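Local coordinates for sugar kinase, pfkB family (Thermotoga maritima, PDB 2AJR), which probably transfers phosphate from ATP to a sugar phosphate, possibly fructose 1-phosphate, as a member of the pfkB carbohydrate kinase family, at residues P126-M131 against P158-G163; D273-G278 against E292-G297. One frame throughout, in Å; residues are numbered along the deposited sequence. Where two conformers were deposited one is given.

Contact 1. Residues P126-M131 against P158-G163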
loop_
_atom_site.group_PDB
_atom_site.type_symbol
_atom_site.label_atom_id
_atom_site.label_comp_id
_atom_site.label_asym_id
_atom_site.label_seq_id
_atom_site.Cartn_x
_atom_site.Cartn_y
_atom_site.Cartn_z
ATOM N N PRO A 126 -4.671 -14.091 0.418
ATOM C CA PRO A 126 -5.002 -14.822 1.646
ATOM C C PRO A 126 -4.799 -16.321 1.518
ATOM O O PRO A 126 -4.874 -16.856 0.425
ATOM C CB PRO A 126 -6.493 -14.557 1.812
ATOM C CG PRO A 126 -6.977 -14.421 0.412
ATOM C CD PRO A 126 -5.883 -13.718 -0.338
ATOM N N ASP A 127 -4.557 -16.981 2.643
ATOM C CA ASP A 127 -4.633 -18.435 2.715
ATOM C C ASP A 127 -6.074 -18.874 2.525
ATOM O O ASP A 127 -6.957 -18.429 3.250
ATOM C CB ASP A 127 -4.186 -18.956 4.093
ATOM C CG ASP A 127 -2.684 -19.041 4.248
ATOM O OD1 ASP A 127 -1.937 -18.578 3.364
ATOM O OD2 ASP A 127 -2.256 -19.564 5.296
ATOM N N VAL A 128 -6.303 -19.764 1.569
ATOM C CA VAL A 128 -7.610 -20.355 1.375
ATOM C C VAL A 128 -7.578 -21.792 1.873
ATOM O O VAL A 128 -6.649 -22.536 1.596
ATOM C CB VAL A 128 -7.998 -20.289 -0.095
ATOM C CG1 VAL A 128 -9.300 -21.028 -0.339
ATOM C CG2 VAL A 128 -8.097 -18.810 -0.545
ATOM N N THR A 129 -8.589 -22.163 2.638
ATOM C CA THR A 129 -8.700 -23.508 3.180
ATOM C C THR A 129 -9.314 -24.459 2.156
ATOM O O THR A 129 -9.763 -24.037 1.085
ATOM C CB THR A 129 -9.602 -23.529 4.411
ATOM O OG1 THR A 129 -10.965 -23.336 4.005
ATOM C CG2 THR A 129 -9.184 -22.449 5.416
ATOM N N ASP A 130 -9.345 -25.743 2.504
ATOM C CA ASP A 130 -9.893 -26.770 1.623
ATOM C C ASP A 130 -11.435 -26.689 1.542
ATOM O O ASP A 130 -12.027 -26.977 0.504
ATOM C CB ASP A 130 -9.436 -28.159 2.090
ATOM C CG ASP A 130 -8.920 -29.011 0.951
ATOM O OD1 ASP A 130 -8.126 -28.495 0.132
ATOM O OD2 ASP A 130 -9.294 -30.196 0.884
HETATM N N MSE A 131 -12.077 -26.308 2.640
HETATM C CA MSE A 131 -13.515 -26.087 2.595
HETATM C C MSE A 131 -13.868 -24.945 1.643
HETATM O O MSE A 131 -14.819 -25.072 0.872
HETATM C CB MSE A 131 -14.115 -25.879 3.989
HETATM C CG MSE A 131 -14.656 -27.178 4.597
HETATM SE SE MSE A 131 -16.001 -28.083 3.449
HETATM C CE MSE A 131 -17.663 -27.551 4.437
ATOM N N PRO A 158 -2.251 -18.695 -1.909
ATOM C CA PRO A 158 -1.628 -19.736 -1.102
ATOM C C PRO A 158 -2.639 -20.690 -0.474
ATOM O O PRO A 158 -3.724 -20.272 -0.075
ATOM C CB PRO A 158 -0.890 -18.957 0.005
ATOM C CG PRO A 158 -0.747 -17.610 -0.475
ATOM C CD PRO A 158 -1.804 -17.349 -1.514
ATOM N N GLY A 159 -2.264 -21.960 -0.385
ATOM C CA GLY A 159 -3.107 -22.978 0.232
ATOM C C GLY A 159 -3.985 -23.716 -0.761
ATOM O O GLY A 159 -4.656 -24.682 -0.393
ATOM N N VAL A 160 -3.989 -23.260 -2.009
ATOM C CA VAL A 160 -4.785 -23.874 -3.044
ATOM C C VAL A 160 -3.882 -24.765 -3.861
ATOM O O VAL A 160 -2.789 -24.364 -4.234
ATOM C CB VAL A 160 -5.383 -22.827 -3.958
ATOM C CG1 VAL A 160 -6.005 -23.490 -5.191
ATOM C CG2 VAL A 160 -6.384 -21.975 -3.206
ATOM N N ASN A 161 -4.334 -25.982 -4.139
ATOM C CA ASN A 161 -3.543 -26.887 -4.950
ATOM C C ASN A 161 -3.445 -26.384 -6.389
ATOM O O ASN A 161 -4.447 -26.014 -7.003
ATOM C CB ASN A 161 -4.120 -28.288 -4.929
ATOM C CG ASN A 161 -3.169 -29.300 -5.522
ATOM O OD1 ASN A 161 -2.965 -29.332 -6.725
ATOM N ND2 ASN A 161 -2.571 -30.124 -4.677
ATOM N N GLU A 162 -2.230 -26.402 -6.927
ATOM C CA GLU A 162 -1.980 -25.983 -8.303
ATOM C C GLU A 162 -2.692 -26.846 -9.340
ATOM O O GLU A 162 -2.816 -26.443 -10.481
ATOM C CB GLU A 162 -0.470 -25.939 -8.591
ATOM C CG GLU A 162 0.287 -24.929 -7.705
ATOM C CD GLU A 162 1.635 -24.517 -8.266
ATOM O OE1 GLU A 162 1.862 -23.295 -8.445
ATOM O OE2 GLU A 162 2.472 -25.408 -8.523
ATOM N N GLY A 163 -3.162 -28.023 -8.954
ATOM C CA GLY A 163 -4.015 -28.836 -9.821
ATOM C C GLY A 163 -5.418 -28.299 -10.074
ATOM O O GLY A 163 -6.097 -28.752 -11.007
#

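Contact 2. Residues D273-G278 against E292-G297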
loop_
_atom_site.group_PDB
_atom_site.type_symbol
_atom_site.label_atom_id
_atom_site.label_comp_id
_atom_site.label_asym_id
_atom_site.label_seq_id
_atom_site.Cartn_x
_atom_site.Cartn_y
_atom_site.Cartn_z
ATOM N N ASP A 273 -4.960 -8.228 -20.032
ATOM C CA ASP A 273 -6.355 -8.551 -19.739
ATOM C C ASP A 273 -7.259 -7.886 -20.769
ATOM O O ASP A 273 -8.276 -8.449 -21.165
ATOM C CB ASP A 273 -6.671 -8.114 -18.308
ATOM C CG ASP A 273 -5.633 -8.659 -17.304
ATOM O OD1 ASP A 273 -5.227 -9.842 -17.441
ATOM O OD2 ASP A 273 -5.197 -7.911 -16.413
ATOM N N ALA A 274 -6.877 -6.695 -21.217
ATOM C CA ALA A 274 -7.530 -6.085 -22.384
ATOM C C ALA A 274 -7.407 -7.016 -23.569
ATOM O O ALA A 274 -8.383 -7.264 -24.231
ATOM C CB ALA A 274 -6.923 -4.718 -22.722
ATOM N N TYR A 275 -6.206 -7.543 -23.817
ATOM C CA TYR A 275 -5.981 -8.518 -24.886
ATOM C C TYR A 275 -6.993 -9.643 -24.801
ATOM O O TYR A 275 -7.692 -9.932 -25.768
ATOM C CB TYR A 275 -4.574 -9.108 -24.800
ATOM C CG TYR A 275 -4.034 -9.609 -26.122
ATOM C CD1 TYR A 275 -4.702 -10.592 -26.848
ATOM C CD2 TYR A 275 -2.849 -9.098 -26.646
ATOM C CE1 TYR A 275 -4.211 -11.047 -28.066
ATOM C CE2 TYR A 275 -2.348 -9.555 -27.855
ATOM C CZ TYR A 275 -3.038 -10.523 -28.560
ATOM O OH TYR A 275 -2.555 -10.974 -29.754
ATOM N N VAL A 276 -7.085 -10.283 -23.641
ATOM C CA VAL A 276 -7.993 -11.419 -23.495
ATOM C C VAL A 276 -9.450 -10.993 -23.674
ATOM O O VAL A 276 -10.225 -11.680 -24.351
ATOM C CB VAL A 276 -7.772 -12.148 -22.151
ATOM C CG1 VAL A 276 -8.877 -13.173 -21.895
ATOM C CG2 VAL A 276 -6.429 -12.837 -22.185
ATOM N N ALA A 277 -9.816 -9.851 -23.101
ATOM C CA ALA A 277 -11.189 -9.345 -23.208
ATOM C C ALA A 277 -11.588 -9.098 -24.663
ATOM O O ALA A 277 -12.719 -9.367 -25.066
ATOM C CB ALA A 277 -11.340 -8.088 -22.420
ATOM N N GLY A 278 -10.657 -8.562 -25.443
ATOM C CA GLY A 278 -10.893 -8.334 -26.852
ATOM C C GLY A 278 -11.187 -9.639 -27.552
ATOM O O GLY A 278 -12.144 -9.733 -28.310
ATOM N N GLU A 292 -8.093 -13.495 -36.541
ATOM C CA GLU A 292 -8.812 -12.224 -36.330
ATOM C C GLU A 292 -9.132 -11.963 -34.850
ATOM O O GLU A 292 -9.117 -10.816 -34.413
ATOM C CB GLU A 292 -10.063 -12.131 -37.199
ATOM C CG GLU A 292 -9.761 -12.168 -38.711
ATOM C CD GLU A 292 -9.083 -10.904 -39.231
ATOM O OE1 GLU A 292 -9.618 -9.795 -39.033
ATOM O OE2 GLU A 292 -8.020 -11.016 -39.870
HETATM N N MSE A 293 -9.376 -13.016 -34.075
HETATM C CA MSE A 293 -9.487 -12.870 -32.622
HETATM C C MSE A 293 -8.228 -12.322 -31.999
HETATM O O MSE A 293 -8.295 -11.376 -31.233
HETATM C CB MSE A 293 -9.741 -14.194 -31.945
HETATM C CG MSE A 293 -11.182 -14.571 -31.825
HETATM SE SE MSE A 293 -11.307 -16.229 -30.817
HETATM C CE MSE A 293 -9.968 -15.930 -29.544
ATOM N N ALA A 294 -7.085 -12.937 -32.305
ATOM C CA ALA A 294 -5.803 -12.469 -31.778
ATOM C C ALA A 294 -5.494 -11.032 -32.220
ATOM O O ALA A 294 -4.956 -10.248 -31.441
ATOM C CB ALA A 294 -4.689 -13.400 -32.186
ATOM N N LYS A 295 -5.848 -10.694 -33.460
ATOM C CA LYS A 295 -5.610 -9.347 -33.999
ATOM C C LYS A 295 -6.418 -8.305 -33.256
ATOM O O LYS A 295 -5.931 -7.210 -32.970
ATOM C CB LYS A 295 -5.954 -9.277 -35.496
ATOM C CG LYS A 295 -4.855 -9.857 -36.411
ATOM C CD LYS A 295 -5.340 -10.143 -37.834
ATOM C CE LYS A 295 -5.587 -8.862 -38.640
ATOM N NZ LYS A 295 -6.099 -9.154 -40.008
ATOM N N PHE A 296 -7.669 -8.640 -32.974
ATOM C CA PHE A 296 -8.533 -7.743 -32.237
ATOM C C PHE A 296 -8.033 -7.634 -30.794
ATOM O O PHE A 296 -8.054 -6.554 -30.202
ATOM C CB PHE A 296 -9.981 -8.232 -32.278
ATOM C CG PHE A 296 -10.971 -7.245 -31.716
ATOM C CD1 PHE A 296 -11.489 -6.239 -32.509
ATOM C CD2 PHE A 296 -11.381 -7.328 -30.401
ATOM C CE1 PHE A 296 -12.396 -5.330 -31.999
ATOM C CE2 PHE A 296 -12.288 -6.430 -29.887
ATOM C CZ PHE A 296 -12.796 -5.422 -30.687
ATOM N N GLY A 297 -7.567 -8.750 -30.242
ATOM C CA GLY A 297 -6.984 -8.758 -28.913
ATOM C C GLY A 297 -5.798 -7.822 -28.862
ATOM O O GLY A 297 -5.674 -7.019 -27.931
#

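Contact 1. Residues P126-M131 against P158-G163
Val128 and Pro158 join the two loops through one backbone hydrogen bond, Val128 N to Pro158 O at 3.1 Å, almost straight at the hydrogen (167°). Next to it the same carbonyl oxygen receives a weaker C-H contact from Asp127 CA, at 3.5 Å. Proline suits position 158: its ring stiffens the chain that presents this oxygen and offers an apolar flank, where Asp127 OD1 lies 3.5 Å from Pro158 CB, the two side chains crossing at about a right angle. With CG anti to the carbonyl carbon (chi1 -81°), the carboxylate of Asp127 swings to the Pro158 ring, where OD1 also forms a salt bridge with Lys45 of the second subunit, which itself packs on Pro158. Gly159 has a positive phi (93°), and a beta carbon there would collide with Val128 O. Beyond it Val128 and Val160 run side by side, pointing the same way; the CG2 branch of Val160 reaches Val128 CB at 3.9 Å, and both valines pack on Val133 of helix 130-144. Each loop then prepares a helix: Thr129 OG1 caps Asp132 N, while Asn161 OD1 accepts from Gly163 N at 2.6 Å, an Asx turn before helix 164-174. In this way the two helix-leading loops of this ribokinase-like fold are tied together beside the subunit interface.

Contact 2. Residues D273-G278 against E292-G297
Gly297 O is approached by Tyr275 in two ways: Tyr275 CA points its hydrogen at it, 3.4 Å away and 163° at the hydrogen, and the phenol ring lies beneath it. The peptide of Gly297 rests on that ring, with Gly297 C 3.5 Å above the plane and over its centre. Tyr275 has CG anti to the backbone N (chi1 -154°), which lays the ring along helix 290-304 and brings OH to 3.0 Å from Ala294 O. Glycine suits position 297 because a beta carbon would run into Tyr275 CD1. Gly278, one turn on from Tyr275, likewise lets the backbones close in, its CA 4.4 Å from Gly297 CA. Here Phe296 takes over: its CD2 corner meets Gly278 O at 3.3 Å, and Gly278 C lies at the ring edge, in plane. The axes of the two segments thus come within 7.9 Å, running roughly antiparallel at 140°. Lys202 adds a cation-pi contact to the tyrosine ring, which also packs on Phe298 and Ala301. Were Tyr275 replaced by an alanine, the Gly297 peptide would probably lose its aromatic floor, a gap would open between the helices and Lys202 would be deprived of its pi partner. Since carbonyl oxygens, C-H groups and ring surfaces carry this buried contact, without charged pairs across it, its hold is likely to rest largely on close fit.

How the contacts relate
Contact 1 and contact 2 lie on opposite sides of the chain's centre, their own centres 30 Å apart and their nearest atoms about 17 Å apart, so they do not touch. They follow one another along the chain, and both belong to the pfkB kinase region. Contact 1 sits at a partly buried edge, where the second subunit arrives; contact 2 is an interior helix pair whose two segments no other chain of the assembly touches. Contact 2 is also the one near the metal: the side chain of Tyr275 is about 12 Å from the bound magnesium ion and about 8 Å from that of Ala304, a magnesium ligand at the end of helix 290-304. Contact 1 lies away from that site.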